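PDB 2W1K: putative sortase from Streptococcus pneumoniae, which probably catalyses transpeptidation as a class C sortase, joining pilin subunits into the pilus fibre of the pneumococcus. Local coordinates for residues A[32-37]-A[53-58]; A[65-70]-A[170-175]. One frame throughout, in Å; residues are numbered along the deposited sequence.

Contact 1. Residues A[32-37]-A[53-58]; sequences NQRLAS and NYQVSD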
loop_
_atom_site.group_PDB
_atom_site.type_symbol
_atom_site.label_atom_id
_atom_site.label_comp_id
_atom_site.label_asym_id
_atom_site.label_seq_id
_atom_site.Cartn_x
_atom_site.Cartn_y
_atom_site.Cartn_z
ATOM N N ASN A 32 0.769 -12.847 -6.798
ATOM C CA ASN A 32 -0.260 -13.257 -5.837
ATOM C C ASN A 32 -0.439 -14.799 -5.845
ATOM O O ASN A 32 -0.712 -15.369 -4.814
ATOM C CB ASN A 32 -1.603 -12.483 -6.052
ATOM C CG ASN A 32 -1.520 -11.035 -5.557
ATOM O OD1 ASN A 32 -0.462 -10.623 -5.095
ATOM N ND2 ASN A 32 -2.645 -10.254 -5.610
ATOM N N GLN A 33 -0.260 -15.446 -7.016
ATOM C CA GLN A 33 -0.513 -16.860 -7.216
ATOM C C GLN A 33 0.532 -17.626 -6.466
ATOM O O GLN A 33 0.181 -18.623 -5.865
ATOM C CB GLN A 33 -0.472 -17.307 -8.694
ATOM C CG GLN A 33 -1.603 -16.668 -9.625
ATOM C CD GLN A 33 -3.023 -17.357 -9.609
ATOM O OE1 GLN A 33 -4.019 -16.792 -9.010
ATOM N NE2 GLN A 33 -3.127 -18.586 -10.258
ATOM N N ARG A 34 1.797 -17.148 -6.422
ATOM C CA ARG A 34 2.841 -17.896 -5.679
ATOM C C ARG A 34 2.733 -17.881 -4.179
ATOM O O ARG A 34 3.382 -18.726 -3.508
ATOM C CB ARG A 34 4.257 -17.412 -5.989
ATOM C CG ARG A 34 4.586 -17.315 -7.415
ATOM C CD ARG A 34 6.022 -16.997 -7.724
ATOM N NE ARG A 34 6.523 -15.677 -7.286
ATOM C CZ ARG A 34 6.469 -14.586 -8.037
ATOM N NH1 ARG A 34 5.877 -14.655 -9.241
ATOM N NH2 ARG A 34 7.006 -13.464 -7.615
ATOM N N LEU A 35 1.992 -16.925 -3.600
ATOM C CA LEU A 35 1.823 -16.895 -2.133
ATOM C C LEU A 35 1.177 -18.115 -1.453
ATOM O O LEU A 35 1.464 -18.383 -0.260
ATOM C CB LEU A 35 0.924 -15.732 -1.752
ATOM C CG LEU A 35 1.434 -14.342 -2.071
ATOM C CD1 LEU A 35 0.305 -13.359 -1.683
ATOM C CD2 LEU A 35 2.739 -14.101 -1.307
ATOM N N ALA A 36 0.265 -18.831 -2.108
ATOM C CA ALA A 36 -0.127 -20.153 -1.455
ATOM C C ALA A 36 1.160 -20.894 -0.864
ATOM O O ALA A 36 1.303 -21.078 0.391
ATOM C CB ALA A 36 -0.994 -21.115 -2.404
ATOM N N SER A 37 2.090 -21.258 -1.758
ATOM C CA SER A 37 3.518 -21.627 -1.424
ATOM C C SER A 37 4.317 -20.953 -0.234
ATOM O O SER A 37 4.878 -21.694 0.596
ATOM C CB SER A 37 4.382 -21.580 -2.700
ATOM O OG SER A 37 3.605 -21.873 -3.852
ATOM N N ASN A 53 12.320 -11.239 -3.696
ATOM C CA ASN A 53 12.350 -11.038 -5.142
ATOM C C ASN A 53 10.949 -11.080 -5.658
ATOM O O ASN A 53 10.402 -12.141 -5.911
ATOM C CB ASN A 53 13.207 -12.096 -5.862
ATOM C CG ASN A 53 13.416 -13.393 -5.023
ATOM O OD1 ASN A 53 14.560 -13.713 -4.544
ATOM N ND2 ASN A 53 12.301 -14.182 -4.865
ATOM N N TYR A 54 10.349 -9.909 -5.783
ATOM C CA TYR A 54 9.000 -9.833 -6.297
ATOM C C TYR A 54 8.918 -10.243 -7.755
ATOM O O TYR A 54 7.905 -10.787 -8.156
ATOM C CB TYR A 54 8.468 -8.413 -6.154
ATOM C CG TYR A 54 7.986 -8.048 -4.779
ATOM C CD1 TYR A 54 8.900 -7.740 -3.784
ATOM C CD2 TYR A 54 6.582 -7.937 -4.485
ATOM C CE1 TYR A 54 8.477 -7.327 -2.518
ATOM C CE2 TYR A 54 6.167 -7.533 -3.242
ATOM C CZ TYR A 54 7.099 -7.239 -2.242
ATOM O OH TYR A 54 6.691 -6.808 -0.976
ATOM N N GLN A 55 9.945 -9.964 -8.553
ATOM C CA GLN A 55 9.901 -10.230 -10.016
ATOM C C GLN A 55 8.660 -9.569 -10.637
ATOM O O GLN A 55 7.911 -10.175 -11.437
ATOM C CB GLN A 55 9.908 -11.741 -10.340
ATOM C CG GLN A 55 10.996 -12.451 -9.651
ATOM C CD GLN A 55 11.198 -13.908 -10.066
ATOM O OE1 GLN A 55 10.236 -14.662 -10.260
ATOM N NE2 GLN A 55 12.482 -14.338 -10.149
ATOM N N VAL A 56 8.363 -8.370 -10.206
ATOM C CA VAL A 56 7.220 -7.651 -10.808
ATOM C C VAL A 56 7.870 -6.603 -11.805
ATOM O O VAL A 56 7.481 -6.468 -12.965
ATOM C CB VAL A 56 6.306 -6.981 -9.688
ATOM C CG1 VAL A 56 5.409 -5.875 -10.256
ATOM C CG2 VAL A 56 5.567 -8.084 -8.806
ATOM N N SER A 57 8.947 -5.984 -11.360
ATOM C CA SER A 57 9.642 -5.008 -12.239
ATOM C C SER A 57 11.106 -5.441 -12.461
ATOM O O SER A 57 11.676 -6.118 -11.584
ATOM C CB SER A 57 9.664 -3.608 -11.540
ATOM O OG SER A 57 10.302 -2.705 -12.471
ATOM N N ASP A 58 11.773 -4.943 -13.506
ATOM C CA ASP A 58 13.202 -5.233 -13.630
ATOM C C ASP A 58 14.042 -4.469 -12.619
ATOM O O ASP A 58 15.188 -4.750 -12.447
ATOM C CB ASP A 58 13.718 -4.789 -15.012
ATOM C CG ASP A 58 13.651 -5.904 -16.063
ATOM O OD1 ASP A 58 12.500 -6.309 -16.457
ATOM O OD2 ASP A 58 14.753 -6.365 -16.533
HETATM O O HOH W 1 5.861 -12.065 -10.448
HETATM O O HOH W 2 8.125 -13.795 -5.051
#
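R34 reaches Y54 through a side chain that sets out beside its own backbone N (chi1 -51°), runs extended through CG and CD, and then bends at chi3 (-65°) to bring the guanidinium up to the 53-58 backbone. The contact joins the last part of helix 18-34 to a later part of the loop that leads into strand 65-69. In class C sortases this connection commonly carries the lid, and residues 32-37 and 53-58 meet here where the connection leaves the helix and where it returns.

One direct hydrogen bond crosses: R34 NH2 donates to Y54 O over 2.9 Å. The N-H...O angle of 135° shows it to be bent. The acceptor lies almost in the guanidinium plane, at its edge, whereas the donor stands well above the carbonyl plane. Two waters, also at the guanidinium edge, extend the grip to the neighbouring carbonyls. Water 1 accepts from R34 NH1 at 2.9 Å and also meets Q55 O. Water 2 accepts from R34 NH2 at 2.8 Å and donates to N53 O. R34 thus engages three successive carbonyl oxygens, Y54 O directly and those of N53 and Q55 through water, and their partial negative charges probably help to stabilise the guanidinium.

The Y54 side chain leaves in the other direction, into the protein: its ring lies nearly parallel to that of Y31, and its OH bonds to H93 ND1. The burial of Y54 on that side probably helps to position the carbonyl that R34 uses. Q55 approaches R34 instead, its CB 4.3 Å from R34 NH2, and its OE1 sits 4.2 Å above the guanidinium plane, off-centre over one face.

Contact 2. Residues A[65-70]-A[170-175]; sequences GYLSIP and MTLITC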
loop_
_atom_site.group_PDB
_atom_site.type_symbol
_atom_site.label_atom_id
_atom_site.label_comp_id
_atom_site.label_asym_id
_atom_site.label_seq_id
_atom_site.Cartn_x
_atom_site.Cartn_y
_atom_site.Cartn_z
ATOM N N GLY A 65 3.153 1.875 -7.143
ATOM C CA GLY A 65 1.842 2.568 -7.127
ATOM C C GLY A 65 1.952 3.867 -6.356
ATOM O O GLY A 65 3.010 4.158 -5.772
ATOM N N TYR A 66 0.887 4.678 -6.394
ATOM C CA TYR A 66 0.789 5.828 -5.503
ATOM C C TYR A 66 -0.407 5.726 -4.607
ATOM O O TYR A 66 -1.496 5.316 -5.053
ATOM C CB TYR A 66 0.716 7.181 -6.256
ATOM C CG TYR A 66 2.066 7.760 -6.373
ATOM C CD1 TYR A 66 2.898 7.278 -7.358
ATOM C CD2 TYR A 66 2.512 8.799 -5.568
ATOM C CE1 TYR A 66 4.134 7.755 -7.545
ATOM C CE2 TYR A 66 3.845 9.305 -5.735
ATOM C CZ TYR A 66 4.587 8.740 -6.731
ATOM O OH TYR A 66 5.851 9.075 -7.056
ATOM N N LEU A 67 -0.224 6.183 -3.376
ATOM C CA LEU A 67 -1.260 6.027 -2.401
ATOM C C LEU A 67 -1.602 7.416 -1.794
ATOM O O LEU A 67 -0.713 8.232 -1.437
ATOM C CB LEU A 67 -0.800 5.029 -1.299
ATOM C CG LEU A 67 -1.835 4.709 -0.196
ATOM C CD1 LEU A 67 -1.521 3.336 0.404
ATOM C CD2 LEU A 67 -1.797 5.750 0.983
ATOM N N SER A 68 -2.878 7.661 -1.623
ATOM C CA SER A 68 -3.281 8.969 -1.179
ATOM C C SER A 68 -4.382 8.833 -0.132
ATOM O O SER A 68 -5.256 7.984 -0.273
ATOM C CB SER A 68 -3.743 9.795 -2.386
ATOM O OG SER A 68 -4.443 10.905 -1.946
ATOM N N ILE A 69 -4.274 9.578 0.985
ATOM C CA ILE A 69 -5.382 9.618 1.970
ATOM C C ILE A 69 -5.626 11.105 2.251
ATOM O O ILE A 69 -4.944 11.694 3.111
ATOM C CB ILE A 69 -5.021 8.952 3.333
ATOM C CG1 ILE A 69 -4.460 7.564 3.150
ATOM C CG2 ILE A 69 -6.118 9.111 4.339
ATOM C CD1 ILE A 69 -4.312 6.813 4.411
ATOM N N PRO A 70 -6.480 11.717 1.442
ATOM C CA PRO A 70 -6.698 13.156 1.473
ATOM C C PRO A 70 -7.016 13.689 2.863
ATOM O O PRO A 70 -6.528 14.769 3.238
ATOM C CB PRO A 70 -7.895 13.404 0.475
ATOM C CG PRO A 70 -7.797 12.142 -0.510
ATOM C CD PRO A 70 -7.297 11.021 0.410
ATOM N N MET A 170 -7.268 -3.418 1.975
ATOM C CA MET A 170 -5.926 -2.891 2.052
ATOM C C MET A 170 -5.683 -2.554 3.521
ATOM O O MET A 170 -6.551 -1.832 4.126
ATOM C CB MET A 170 -5.768 -1.594 1.249
ATOM C CG MET A 170 -4.322 -1.039 1.300
ATOM S SD MET A 170 -4.113 0.302 0.132
ATOM C CE MET A 170 -3.668 -0.674 -1.322
ATOM N N THR A 171 -4.619 -3.120 4.106
ATOM C CA THR A 171 -4.365 -2.871 5.551
ATOM C C THR A 171 -3.105 -2.018 5.660
ATOM O O THR A 171 -2.071 -2.315 5.005
ATOM C CB THR A 171 -4.189 -4.163 6.373
ATOM O OG1 THR A 171 -5.417 -4.928 6.318
ATOM C CG2 THR A 171 -3.749 -3.886 7.883
ATOM N N LEU A 172 -3.226 -0.873 6.362
ATOM C CA LEU A 172 -2.083 0.025 6.648
ATOM C C LEU A 172 -1.446 -0.389 7.995
ATOM O O LEU A 172 -2.151 -0.571 9.000
ATOM C CB LEU A 172 -2.553 1.466 6.714
ATOM C CG LEU A 172 -2.685 2.191 5.369
ATOM C CD1 LEU A 172 -2.786 1.453 4.031
ATOM C CD2 LEU A 172 -3.374 3.522 5.325
ATOM N N ILE A 173 -0.110 -0.518 8.032
ATOM C CA ILE A 173 0.528 -0.887 9.300
ATOM C C ILE A 173 1.622 0.119 9.644
ATOM O O ILE A 173 2.401 0.511 8.785
ATOM C CB ILE A 173 1.178 -2.324 9.243
ATOM C CG1 ILE A 173 1.724 -2.678 10.653
ATOM C CG2 ILE A 173 2.251 -2.391 8.096
ATOM C CD1 ILE A 173 2.105 -4.191 10.823
ATOM N N THR A 174 1.692 0.485 10.927
ATOM C CA THR A 174 2.726 1.385 11.416
ATOM C C THR A 174 2.986 1.067 12.839
ATOM O O THR A 174 2.297 0.203 13.383
ATOM C CB THR A 174 2.333 2.881 11.260
ATOM O OG1 THR A 174 3.470 3.684 11.500
ATOM C CG2 THR A 174 1.182 3.348 12.214
ATOM N N CYS A 175 4.003 1.739 13.448
ATOM C CA CYS A 175 4.385 1.430 14.829
ATOM C C CYS A 175 3.526 2.185 15.860
ATOM O O CYS A 175 3.050 3.293 15.618
ATOM C CB CYS A 175 5.901 1.627 15.028
ATOM S SG CYS A 175 6.798 0.328 14.163
#
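Two groups grip T171 OG1, R107 NE and N188 OD1, on the side of strand 168-176 turned from this contact, while its neighbours M170 and L172 point the other way, toward L67 and I69. No hydrogen bond joins the two segments. The axes of the short strand segments 65-69 and 170-175 pass 11.9 Å apart at 79°, nearly perpendicular, and the two segments meet across the barrel interior through side chains.

I69 and L172 meet tip to tip. I69 CG1 starts beside the backbone N and CD1 continues extended (chi2 -170°), coming to 3.5 Å from L172 CD2. L67 lays CD1 4.0 Å from M170 SD, the two side chains running alongside each other with opposite headings. L67 CD1 also lies 4.3 Å from L172 CD1. Because L172 has a nearly eclipsed chi2 of 19°, the exact placing of its methyls is less certain, but the pairs probably form one apolar cluster. L134 touches M170 and L172, and F189 touches L172.

Farther along the strand, T174 OG1 bonds to G112 O, and C175 is touched by R184 and F45. T171 to C175 spell the TLxTC signature, whose cysteine is the nucleophile in sortases; the crossing of strand 65-69 against the strand that carries it is consistent with the closed beta-barrel of the sortase fold.

How the contacts relate
Contact 1 lies earlier in the chain, and helix 18-34 and the following loop lead directly into strand 65-69, the first strand of contact 2. The centres of the two contacts lie 21 Å apart and their nearest atoms about 9 Å, so they do not touch. Contact 1 is polar, partly water-mediated and peripheral, about 16 Å from the chain centre, while contact 2 is apolar and buried, about 5 Å from it. Between 32-37 and 53-58 lies F45, which touches C175, on the strand that supplies M170 and L172 to contact 2. This is consistent with a lid over the probable active-site cysteine, which contact 1 may help to tether.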